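Local coordinates for protein citryl-CoA lyase (Hydrogenobacter thermophilus, PDB 6HXP) that probably cleaves citryl-CoA into acetyl-CoA and oxaloacetate, as a lyase of the citrate synthase family that binds coenzyme A, at residues 140-144 against 145-149; 92-96 against 97-101; 208-211 against 212-216; 31-34 against 35-39. One frame throughout, in Å; residues are numbered along the deposited sequence.

In the fold
All four contacts are local, and each also meets the second subunit of the four-chain assembly. Contact 4, at the start of helix 33-42, lies 14 Å centre to centre from contact 3 in helix 206-228, where I37 CD1 packs on I212 CG2 at 3.8 Å. Contact 3 in turn meets the turn of contact 2, whose F95 lies against F210, I211 and R214; F95 CD1 comes within 3.5 Å of F210 CE2, and the two centres are 11 Å apart. Contact 1 stands about 21 Å between centres from contact 2 without touching it. Its R140 and K143 reach the coenzyme A phosphates, the lysine weakly, and S97 of contact 2 also touches the cofactor.

Contact 1 of 4, residues 140-144 against 145-149; sequences RYYKD and FDPRT. With COA (coenzyme A), chain B.
Y142 and P147 make the main apolar meeting of residues 140-144 with 145-149, a CH-pi contact in which P147 CD sits 3.3 Å from the centroid of the Y142 ring, almost on the ring normal. The proline comes over the middle of one face, while CD2 of Y141 lies nearer the rim of the opposite face, and the tyrosine ring is sandwiched. With CG beside its backbone N (chi1 -65°), Y142 also brings CB to 3.4 Å from F145 O. One water spans the turn, accepting from D144 N and donating to F145 O.

Charged groups shape the helix start. D146 is the N-cap: its OD1 accepts from R148 N at 2.9 Å and, through its syn lone pair, from R148 NE at 2.9 Å, the latter nearly straight (172°). R148 NH2 reaches D146 OD2 at 2.8 Å, completing a side-on, two-nitrogen salt bridge that fixes the carboxylate at the cap.

Toward coenzyme A, R140 NH1 donates to the phosphate oxygen O4A at 3.3 Å, in the guanidinium plane, although this arginine is poorly ordered. K143 NZ gives a weak bond to O2A and also bonds H139 O.

The segment leads from the loop after helix 120-129 into helix 147-158, where T149 packs on A191 of helix 188-198 and P147 on L25 of the second subunit.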
loop_
_atom_site.group_PDB
_atom_site.type_symbol
_atom_site.label_atom_id
_atom_site.label_comp_id
_atom_site.label_asym_id
_atom_site.label_seq_id
_atom_site.Cartn_x
_atom_site.Cartn_y
_atom_site.Cartn_z
ATOM N N ARG A 140 7.210 12.900 25.659
ATOM C CA ARG A 140 8.306 12.195 26.350
ATOM C C ARG A 140 9.371 13.139 26.922
ATOM O O ARG A 140 9.964 12.835 27.961
ATOM C CB ARG A 140 8.994 11.169 25.419
ATOM C CG ARG A 140 8.245 9.853 25.196
ATOM C CD ARG A 140 8.217 8.934 26.417
ATOM N NE ARG A 140 9.558 8.522 26.850
ATOM C CZ ARG A 140 9.987 8.532 28.111
ATOM N NH1 ARG A 140 9.184 8.931 29.091
ATOM N NH2 ARG A 140 11.221 8.143 28.402
ATOM N N TYR A 141 9.657 14.238 26.225
ATOM C CA TYR A 141 10.679 15.215 26.619
ATOM C C TYR A 141 10.110 16.535 27.134
ATOM O O TYR A 141 10.580 17.046 28.138
ATOM C CB TYR A 141 11.606 15.480 25.416
ATOM C CG TYR A 141 12.674 16.521 25.673
ATOM C CD1 TYR A 141 13.726 16.267 26.547
ATOM C CD2 TYR A 141 12.626 17.766 25.055
ATOM C CE1 TYR A 141 14.723 17.215 26.774
ATOM C CE2 TYR A 141 13.611 18.727 25.282
ATOM C CZ TYR A 141 14.660 18.445 26.141
ATOM O OH TYR A 141 15.624 19.396 26.370
ATOM N N TYR A 142 9.164 17.140 26.407
ATOM C CA TYR A 142 8.631 18.444 26.794
ATOM C C TYR A 142 7.659 18.340 27.952
ATOM O O TYR A 142 6.586 17.769 27.808
ATOM C CB TYR A 142 7.941 19.112 25.600
ATOM C CG TYR A 142 8.903 19.434 24.483
ATOM C CD1 TYR A 142 10.003 20.256 24.698
ATOM C CD2 TYR A 142 8.703 18.938 23.201
ATOM C CE1 TYR A 142 10.895 20.554 23.673
ATOM C CE2 TYR A 142 9.631 19.171 22.184
ATOM C CZ TYR A 142 10.690 20.026 22.408
ATOM O OH TYR A 142 11.558 20.322 21.387
ATOM N N LYS A 143 8.054 18.877 29.108
ATOM C CA LYS A 143 7.238 18.853 30.324
ATOM C C LYS A 143 6.756 20.237 30.729
ATOM O O LYS A 143 6.058 20.326 31.730
ATOM C CB LYS A 143 8.039 18.258 31.482
ATOM C CG LYS A 143 8.718 16.930 31.184
ATOM C CD LYS A 143 7.751 15.841 30.754
ATOM C CE LYS A 143 8.457 14.525 30.582
ATOM N NZ LYS A 143 7.564 13.502 29.996
ATOM N N ASP A 144 7.224 21.307 30.067
ATOM C CA ASP A 144 6.813 22.699 30.343
ATOM C C ASP A 144 5.852 23.125 29.253
ATOM O O ASP A 144 4.721 23.541 29.514
ATOM C CB ASP A 144 8.060 23.624 30.380
ATOM C CG ASP A 144 7.813 25.094 30.687
ATOM O OD1 ASP A 144 6.658 25.454 30.998
ATOM O OD2 ASP A 144 8.782 25.893 30.594
ATOM N N PHE A 145 6.315 23.039 28.013
ATOM C CA PHE A 145 5.484 23.349 26.851
ATOM C C PHE A 145 6.098 22.711 25.641
ATOM O O PHE A 145 7.308 22.468 25.618
ATOM C CB PHE A 145 5.326 24.872 26.608
ATOM C CG PHE A 145 6.598 25.612 26.242
ATOM C CD1 PHE A 145 7.457 26.076 27.225
ATOM C CD2 PHE A 145 6.942 25.823 24.916
ATOM C CE1 PHE A 145 8.636 26.743 26.887
ATOM C CE2 PHE A 145 8.098 26.515 24.580
ATOM C CZ PHE A 145 8.935 26.977 25.564
ATOM N N ASP A 146 5.255 22.413 24.650
ATOM C CA ASP A 146 5.704 21.868 23.372
ATOM C C ASP A 146 5.990 23.097 22.496
ATOM O O ASP A 146 5.071 23.846 22.207
ATOM C CB ASP A 146 4.631 20.964 22.781
ATOM C CG ASP A 146 5.026 20.309 21.487
ATOM O OD1 ASP A 146 5.856 20.900 20.743
ATOM O OD2 ASP A 146 4.543 19.198 21.223
ATOM N N PRO A 147 7.249 23.348 22.100
ATOM C CA PRO A 147 7.534 24.568 21.322
ATOM C C PRO A 147 6.776 24.641 20.000
ATOM O O PRO A 147 6.500 25.717 19.500
ATOM C CB PRO A 147 9.039 24.546 21.107
ATOM C CG PRO A 147 9.524 23.301 21.609
ATOM C CD PRO A 147 8.473 22.563 22.350
ATOM N N ARG A 148 6.393 23.495 19.463
ATOM C CA ARG A 148 5.665 23.462 18.206
ATOM C C ARG A 148 4.228 23.949 18.409
ATOM O O ARG A 148 3.671 24.666 17.571
ATOM C CB ARG A 148 5.690 22.056 17.631
ATOM C CG ARG A 148 7.111 21.526 17.402
ATOM C CD ARG A 148 7.173 20.027 17.252
ATOM N NE ARG A 148 6.683 19.338 18.446
ATOM C CZ ARG A 148 6.487 18.024 18.496
ATOM N NH1 ARG A 148 6.803 17.260 17.455
ATOM N NH2 ARG A 148 5.968 17.465 19.580
ATOM N N THR A 149 3.648 23.591 19.561
ATOM C CA THR A 149 2.343 24.097 19.934
ATOM C C THR A 149 2.434 25.604 20.195
ATOM O O THR A 149 1.581 26.350 19.718
ATOM C CB THR A 149 1.885 23.416 21.206
ATOM O OG1 THR A 149 1.659 22.047 20.881
ATOM C CG2 THR A 149 0.594 24.038 21.777
HETATM N N1A COA B . -3.821 11.981 29.565
HETATM C C2A COA B . -3.876 11.566 30.837
HETATM N N3A COA B . -2.894 11.073 31.600
HETATM C C4A COA B . -1.739 11.014 30.923
HETATM C C5A COA B . -1.531 11.395 29.607
HETATM C C6A COA B . -2.640 11.911 28.908
HETATM N N6A COA B . -2.581 12.353 27.649
HETATM N N7A COA B . -0.205 11.210 29.248
HETATM C C8A COA B . 0.350 10.742 30.338
HETATM N N9A COA B . -0.515 10.605 31.393
HETATM C C1B COA B . -0.201 10.211 32.767
HETATM C C2B COA B . 1.020 9.288 32.931
HETATM O O2B COA B . 0.601 7.934 33.067
HETATM C C3B COA B . 1.619 9.831 34.225
HETATM O O3B COA B . 0.844 9.376 35.358
HETATM P P3B COA B . 1.384 9.166 36.877
HETATM O O7A COA B . 2.855 9.428 36.981
HETATM O O8A COA B . 0.553 10.106 37.755
HETATM O O9A COA B . 1.011 7.724 37.243
HETATM C C4B COA B . 1.368 11.328 34.098
HETATM O O4B COA B . 0.049 11.388 33.519
HETATM C C5B COA B . 2.323 12.102 33.221
HETATM O O5B COA B . 3.685 11.700 33.474
HETATM P P1A COA B . 4.840 11.881 32.347
HETATM O O1A COA B . 6.098 11.236 32.788
HETATM O O2A COA B . 4.957 13.385 32.096
HETATM O O3A COA B . 4.304 11.221 31.001
HETATM P P2A COA B . 4.758 9.941 30.169
HETATM O O4A COA B . 6.221 9.964 29.941
HETATM O O5A COA B . 4.276 8.719 30.956
HETATM O O6A COA B . 3.900 9.927 28.780
HETATM C CBP COA B . 3.645 9.845 26.361
HETATM C CCP COA B . 4.531 10.262 27.530
HETATM C CDP COA B . 4.036 10.693 25.140
HETATM C CEP COA B . 3.926 8.369 26.050
HETATM C CAP COA B . 2.130 10.012 26.653
HETATM O OAP COA B . 1.823 11.187 27.388
HETATM C C9P COA B . 1.248 9.919 25.412
HETATM O O9P COA B . 0.942 8.823 24.948
HETATM N N8P COA B . 0.809 11.072 24.901
HETATM C C7P COA B . -0.166 11.138 23.820
HETATM C C6P COA B . -1.565 10.806 24.302
HETATM C C5P COA B . -2.519 10.532 23.164
HETATM O O5P COA B . -2.739 11.381 22.302
HETATM N N4P COA B . -3.116 9.339 23.183
HETATM C C3P COA B . -4.402 9.063 22.555
HETATM C C2P COA B . -4.348 8.992 21.041
HETATM S S1P COA B . -3.113 7.739 20.600
HETATM O O HOH W 1 9.199 21.662 27.754
#

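Contact 2 of 4, residues 92-96 against 97-101; sequences VLAFG and SAHGG
The imidazole of H99 receives the edge of the F95 ring on one face, an edge-to-face pair with centroids 5.1 Å apart and planes at 73°. F95 CD1 stands over the rim of that face, 3.7 Å from H99 CD2, and H99 NE2 lies at the F95 edge. At the imidazole edge, near its plane, A94 O approaches H99 CD2 at 3.5 Å; F232 of the third subunit makes a further edge-to-face pair with H99. A chi1 of -171° swings the imidazole back over the chain that precedes it, and NE2 bonds S70 OG of helix 69-79. Replacing H99 by an alanine would probably leave S70 OG without this partner and take away the face that receives the F95 edge.

The backbone beneath is a type I beta turn from G96 to H99, following an inverse gamma turn centred on F95, in the link between helices 84-93 and 101-116. G96 O accepts from H99 N at 3.1 Å and from G101 N at 2.9 Å, on opposite faces of the carbonyl plane; the first bond closes the turn, the second ties it to the start of helix 101-116. The backbone angles of G100 would drive a CB into the carbonyl O of H99, and at G101 one would clash with S97 CA.

H99 O is buried without a hydrogen-bonding partner and lies 3.1 Å from F95 CA, a CA-H...O contact. S97 touches coenzyme A.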
loop_
_atom_site.group_PDB
_atom_site.type_symbol
_atom_site.label_atom_id
_atom_site.label_comp_id
_atom_site.label_asym_id
_atom_site.label_seq_id
_atom_site.Cartn_x
_atom_site.Cartn_y
_atom_site.Cartn_z
ATOM N N VAL A 92 2.809 6.342 3.992
ATOM C CA VAL A 92 1.457 6.765 4.346
ATOM C C VAL A 92 0.711 5.671 5.089
ATOM O O VAL A 92 -0.043 5.938 6.031
ATOM C CB VAL A 92 0.700 7.272 3.101
ATOM C CG1 VAL A 92 -0.759 7.633 3.428
ATOM C CG2 VAL A 92 1.431 8.487 2.497
ATOM N N LEU A 93 0.932 4.421 4.719
ATOM C CA LEU A 93 0.311 3.319 5.439
ATOM C C LEU A 93 0.675 3.311 6.885
ATOM O O LEU A 93 -0.119 2.858 7.692
ATOM C CB LEU A 93 0.722 1.972 4.845
ATOM C CG LEU A 93 0.194 1.680 3.443
ATOM C CD1 LEU A 93 0.743 0.314 2.960
ATOM C CD2 LEU A 93 -1.327 1.710 3.404
ATOM N N ALA A 94 1.870 3.775 7.246
ATOM C CA ALA A 94 2.300 3.717 8.642
ATOM C C ALA A 94 1.604 4.709 9.536
ATOM O O ALA A 94 1.754 4.614 10.758
ATOM C CB ALA A 94 3.812 3.968 8.738
ATOM N N PHE A 95 0.835 5.664 8.980
ATOM C CA PHE A 95 0.143 6.672 9.797
ATOM C C PHE A 95 -1.116 6.100 10.450
ATOM O O PHE A 95 -2.260 6.518 10.115
ATOM C CB PHE A 95 -0.188 7.908 8.969
ATOM C CG PHE A 95 0.963 8.597 8.279
ATOM C CD1 PHE A 95 2.181 8.736 8.908
ATOM C CD2 PHE A 95 0.778 9.205 7.046
ATOM C CE1 PHE A 95 3.229 9.436 8.273
ATOM C CE2 PHE A 95 1.793 9.917 6.436
ATOM C CZ PHE A 95 2.999 10.023 7.044
ATOM N N GLY A 96 -0.921 5.192 11.372
ATOM C CA GLY A 96 -1.995 4.526 12.062
ATOM C C GLY A 96 -2.367 5.178 13.362
ATOM O O GLY A 96 -2.116 6.373 13.570
ATOM N N SER A 97 -2.980 4.385 14.232
ATOM C CA SER A 97 -3.450 4.880 15.518
ATOM C C SER A 97 -2.382 5.496 16.394
ATOM O O SER A 97 -2.671 6.457 17.138
ATOM C CB SER A 97 -4.186 3.801 16.289
ATOM O OG SER A 97 -3.326 2.699 16.576
ATOM N N ALA A 98 -1.135 5.015 16.264
ATOM C CA ALA A 98 -0.020 5.511 17.062
ATOM C C ALA A 98 0.854 6.532 16.320
ATOM O O ALA A 98 1.864 7.010 16.859
ATOM C CB ALA A 98 0.845 4.333 17.481
ATOM N N HIS A 99 0.496 6.879 15.086
ATOM C CA HIS A 99 1.280 7.735 14.225
ATOM C C HIS A 99 0.350 8.553 13.325
ATOM O O HIS A 99 0.517 8.636 12.113
ATOM C CB HIS A 99 2.284 6.860 13.451
ATOM C CG HIS A 99 3.339 7.563 12.642
ATOM N ND1 HIS A 99 3.846 8.808 13.017
ATOM C CD2 HIS A 99 4.064 7.108 11.601
ATOM C CE1 HIS A 99 4.837 9.059 12.157
ATOM N NE2 HIS A 99 4.980 8.090 11.276
ATOM N N GLY A 100 -0.596 9.241 13.964
ATOM C CA GLY A 100 -1.525 10.124 13.239
ATOM C C GLY A 100 -2.945 10.086 13.738
ATOM O O GLY A 100 -3.662 11.097 13.667
ATOM N N GLY A 101 -3.352 8.949 14.287
ATOM C CA GLY A 101 -4.703 8.818 14.836
ATOM C C GLY A 101 -5.028 9.771 15.956
ATOM O O GLY A 101 -6.189 10.136 16.147
#

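Contact 3 of 4, residues 208-211 against 212-216; sequences GFFI and IGRVP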
loop_
_atom_site.group_PDB
_atom_site.type_symbol
_atom_site.label_atom_id
_atom_site.label_comp_id
_atom_site.label_asym_id
_atom_site.label_seq_id
_atom_site.Cartn_x
_atom_site.Cartn_y
_atom_site.Cartn_z
ATOM N N GLY A 208 -5.996 13.570 7.682
ATOM C CA GLY A 208 -5.766 14.170 6.373
ATOM C C GLY A 208 -4.779 15.291 6.379
ATOM O O GLY A 208 -3.972 15.425 5.456
ATOM N N PHE A 209 -4.833 16.139 7.421
ATOM C CA PHE A 209 -3.902 17.257 7.501
ATOM C C PHE A 209 -2.472 16.770 7.651
ATOM O O PHE A 209 -1.533 17.327 7.023
ATOM C CB PHE A 209 -4.280 18.234 8.622
ATOM C CG PHE A 209 -5.705 18.724 8.472
ATOM C CD1 PHE A 209 -6.075 19.523 7.398
ATOM C CD2 PHE A 209 -6.698 18.294 9.350
ATOM C CE1 PHE A 209 -7.411 19.928 7.248
ATOM C CE2 PHE A 209 -8.008 18.688 9.184
ATOM C CZ PHE A 209 -8.353 19.461 8.118
ATOM N N PHE A 210 -2.291 15.749 8.466
ATOM C CA PHE A 210 -0.986 15.128 8.680
ATOM C C PHE A 210 -0.456 14.480 7.437
ATOM O O PHE A 210 0.682 14.735 7.031
ATOM C CB PHE A 210 -1.059 14.128 9.823
ATOM C CG PHE A 210 0.262 13.547 10.231
ATOM C CD1 PHE A 210 1.300 14.368 10.640
ATOM C CD2 PHE A 210 0.455 12.185 10.282
ATOM C CE1 PHE A 210 2.511 13.830 11.071
ATOM C CE2 PHE A 210 1.677 11.654 10.701
ATOM C CZ PHE A 210 2.707 12.469 11.037
ATOM N N ILE A 211 -1.317 13.769 6.723
ATOM C CA ILE A 211 -0.869 13.139 5.490
ATOM C C ILE A 211 -0.431 14.153 4.476
ATOM O O ILE A 211 0.623 14.035 3.845
ATOM C CB ILE A 211 -2.014 12.271 4.925
ATOM C CG1 ILE A 211 -2.311 11.063 5.845
ATOM C CG2 ILE A 211 -1.654 11.778 3.492
ATOM C CD1 ILE A 211 -3.627 10.488 5.654
ATOM N N ILE A 212 -1.258 15.180 4.242
ATOM C CA ILE A 212 -0.940 16.180 3.236
ATOM C C ILE A 212 0.376 16.899 3.581
ATOM O O ILE A 212 1.183 17.122 2.685
ATOM C CB ILE A 212 -2.095 17.187 3.124
ATOM C CG1 ILE A 212 -3.291 16.521 2.498
ATOM C CG2 ILE A 212 -1.672 18.447 2.318
ATOM C CD1 ILE A 212 -4.623 17.299 2.673
ATOM N N GLY A 213 0.544 17.225 4.838
ATOM C CA GLY A 213 1.731 17.938 5.296
ATOM C C GLY A 213 2.975 17.109 5.218
ATOM O O GLY A 213 4.035 17.648 4.898
ATOM N N ARG A 214 2.894 15.834 5.575
ATOM C CA ARG A 214 4.095 14.964 5.668
ATOM C C ARG A 214 4.514 14.316 4.358
ATOM O O ARG A 214 5.677 13.897 4.204
ATOM C CB ARG A 214 3.871 13.913 6.739
ATOM C CG ARG A 214 4.988 12.901 6.980
ATOM C CD ARG A 214 6.301 13.521 7.391
ATOM N NE ARG A 214 6.165 14.331 8.604
ATOM C CZ ARG A 214 6.157 13.883 9.858
ATOM N NH1 ARG A 214 6.396 12.589 10.122
ATOM N NH2 ARG A 214 5.949 14.726 10.867
ATOM N N VAL A 215 3.586 14.164 3.394
ATOM C CA VAL A 215 3.959 13.518 2.130
ATOM C C VAL A 215 5.169 14.186 1.467
ATOM O O VAL A 215 5.997 13.449 0.930
ATOM C CB VAL A 215 2.719 13.408 1.197
ATOM C CG1 VAL A 215 3.110 13.326 -0.276
ATOM C CG2 VAL A 215 1.908 12.177 1.589
ATOM N N PRO A 216 5.359 15.513 1.483
ATOM C CA PRO A 216 6.589 16.056 0.909
ATOM C C PRO A 216 7.844 15.482 1.573
ATOM O O PRO A 216 8.810 15.213 0.884
ATOM C CB PRO A 216 6.466 17.550 1.115
ATOM C CG PRO A 216 4.959 17.798 1.151
ATOM C CD PRO A 216 4.433 16.585 1.895
#
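G208 opens the segment by accepting from I212 N through its O at 3.0 Å, and the I212 side chain folds back over the same carbonyl, with CG1 3.2 Å from G208 O. F209 O takes G213 N one residue on. The F209 ring packs on M54 and M57 of helix 48-60 and edge-to-face on F201.

F210 O accepts from R214 N at 2.9 Å. The F210 ring turns an edge to the face of the R214 guanidinium: CE1 lies 3.6 Å from R214 NH2, the two planes are 74° apart, and the side chains run the same way. This is the i to i+4 spacing of helix 206-228, buried here between helices 33-42 and 48-60 and the second subunit. Bends at chi2 (60°) and chi3 (57°) fold the arginine so that its flat end comes alongside the ring, and NE is held by V61 O. A methionine at R214 would probably leave V61 O without its donor and strip the F210 edge of its guanidinium neighbour.

I211 O accepts from V215 N at 3.0 Å, while I211 CG2 and V215 CG2 meet at 4.1 Å. At P216, which lacks an N-H, the helix kinks. Across the subunit boundary, V215 packs on I211 of the second subunit and P216 on its I37.

Contact 4 of 4, residues 31-34 against 35-39; sequences LSFA and QAIYL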
loop_
_atom_site.group_PDB
_atom_site.type_symbol
_atom_site.label_atom_id
_atom_site.label_comp_id
_atom_site.label_asym_id
_atom_site.label_seq_id
_atom_site.Cartn_x
_atom_site.Cartn_y
_atom_site.Cartn_z
ATOM N N LEU A 31 -4.494 31.163 -6.247
ATOM C CA LEU A 31 -4.546 30.654 -4.871
ATOM C C LEU A 31 -3.207 29.974 -4.561
ATOM O O LEU A 31 -2.562 29.388 -5.452
ATOM C CB LEU A 31 -5.608 29.542 -4.715
ATOM C CG LEU A 31 -7.060 29.913 -4.632
ATOM C CD1 LEU A 31 -7.894 28.755 -4.119
ATOM C CD2 LEU A 31 -7.320 31.145 -3.867
ATOM N N SER A 32 -2.774 30.048 -3.323
ATOM C CA SER A 32 -1.615 29.260 -2.928
ATOM C C SER A 32 -2.066 27.807 -2.839
ATOM O O SER A 32 -3.267 27.475 -2.763
ATOM C CB SER A 32 -1.115 29.707 -1.562
ATOM O OG SER A 32 -1.948 29.248 -0.507
ATOM N N PHE A 33 -1.097 26.906 -2.780
ATOM C CA PHE A 33 -1.409 25.482 -2.628
ATOM C C PHE A 33 -2.181 25.241 -1.321
ATOM O O PHE A 33 -3.176 24.549 -1.329
ATOM C CB PHE A 33 -0.127 24.680 -2.710
ATOM C CG PHE A 33 -0.276 23.187 -2.653
ATOM C CD1 PHE A 33 -1.260 22.542 -3.387
ATOM C CD2 PHE A 33 0.611 22.422 -1.916
ATOM C CE1 PHE A 33 -1.338 21.146 -3.392
ATOM C CE2 PHE A 33 0.514 21.020 -1.906
ATOM C CZ PHE A 33 -0.477 20.408 -2.630
ATOM N N ALA A 34 -1.740 25.816 -0.187
ATOM C CA ALA A 34 -2.467 25.642 1.081
ATOM C C ALA A 34 -3.909 26.175 0.964
ATOM O O ALA A 34 -4.825 25.584 1.525
ATOM C CB ALA A 34 -1.760 26.337 2.225
ATOM N N GLN A 35 -4.132 27.301 0.247
ATOM C CA GLN A 35 -5.497 27.788 0.067
ATOM C C GLN A 35 -6.327 26.825 -0.753
ATOM O O GLN A 35 -7.505 26.618 -0.436
ATOM C CB GLN A 35 -5.508 29.155 -0.615
ATOM C CG GLN A 35 -4.975 30.248 0.286
ATOM C CD GLN A 35 -4.902 31.559 -0.427
ATOM O OE1 GLN A 35 -4.404 31.672 -1.570
ATOM N NE2 GLN A 35 -5.381 32.589 0.254
ATOM N N ALA A 36 -5.743 26.269 -1.822
ATOM C CA ALA A 36 -6.448 25.262 -2.639
ATOM C C ALA A 36 -6.752 23.992 -1.836
ATOM O O ALA A 36 -7.801 23.355 -2.029
ATOM C CB ALA A 36 -5.642 24.928 -3.890
ATOM N N ILE A 37 -5.845 23.625 -0.920
ATOM C CA ILE A 37 -6.098 22.496 -0.037
ATOM C C ILE A 37 -7.293 22.775 0.869
ATOM O O ILE A 37 -8.173 21.939 1.038
ATOM C CB ILE A 37 -4.832 22.211 0.785
ATOM C CG1 ILE A 37 -3.759 21.605 -0.144
ATOM C CG2 ILE A 37 -5.127 21.272 1.950
ATOM C CD1 ILE A 37 -2.349 21.654 0.417
ATOM N N TYR A 38 -7.318 23.966 1.449
ATOM C CA TYR A 38 -8.447 24.329 2.294
ATOM C C TYR A 38 -9.733 24.206 1.442
ATOM O O TYR A 38 -10.726 23.633 1.898
ATOM C CB TYR A 38 -8.295 25.742 2.846
ATOM C CG TYR A 38 -9.439 26.114 3.772
ATOM C CD1 TYR A 38 -10.672 26.538 3.265
ATOM C CD2 TYR A 38 -9.287 26.080 5.149
ATOM C CE1 TYR A 38 -11.726 26.865 4.110
ATOM C CE2 TYR A 38 -10.353 26.387 6.003
ATOM C CZ TYR A 38 -11.566 26.794 5.476
ATOM O OH TYR A 38 -12.644 27.099 6.306
ATOM N N LEU A 39 -9.729 24.807 0.262
ATOM C CA LEU A 39 -10.926 24.763 -0.581
ATOM C C LEU A 39 -11.373 23.334 -0.863
ATOM O O LEU A 39 -12.573 23.028 -0.745
ATOM C CB LEU A 39 -10.626 25.489 -1.899
ATOM C CG LEU A 39 -11.689 25.333 -2.992
ATOM C CD1 LEU A 39 -12.994 25.946 -2.582
ATOM C CD2 LEU A 39 -11.175 25.896 -4.312
#
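S32 and Q35 form a capping box at the start of helix 33-42, each side chain bonding the backbone N of the other residue. S32 OG, placed between its own N and carbonyl carbon, accepts from Q35 N at 3.0 Å. In return S32 N donates to Q35 OE1 at 2.9 Å, a nearly straight bond (169°) that meets a lone pair in the plane of the amide carbonyl. Q35 reaches back because its CG lies beside the backbone N (chi1 -70°) and its chain runs extended beyond it. The box thus gives side-chain acceptors to the N-H groups of S32 and Q35, while the turn proper begins with A36 N to S32 O at 2.9 Å. L31 lies across the Q35 side chain, its CD2 3.7 Å from Q35 OE1, and its CD1 touches A36 CB and L39 CD2 more loosely, both at 4.4 Å.

The outer partners fix the box. S32 OG is also bonded to E55 of the same chain, and Q35 NE2 to S51 OG, so helix 48-60 helps to orient both box residues. F33 N, also at the helix start, donates to E55 of the second subunit.

One turn further on, I37 reaches back to F33 in a CH-pi contact: the CD1 methyl stands over the centre of the F33 ring, 3.6 Å from the centroid and only 7° off the normal.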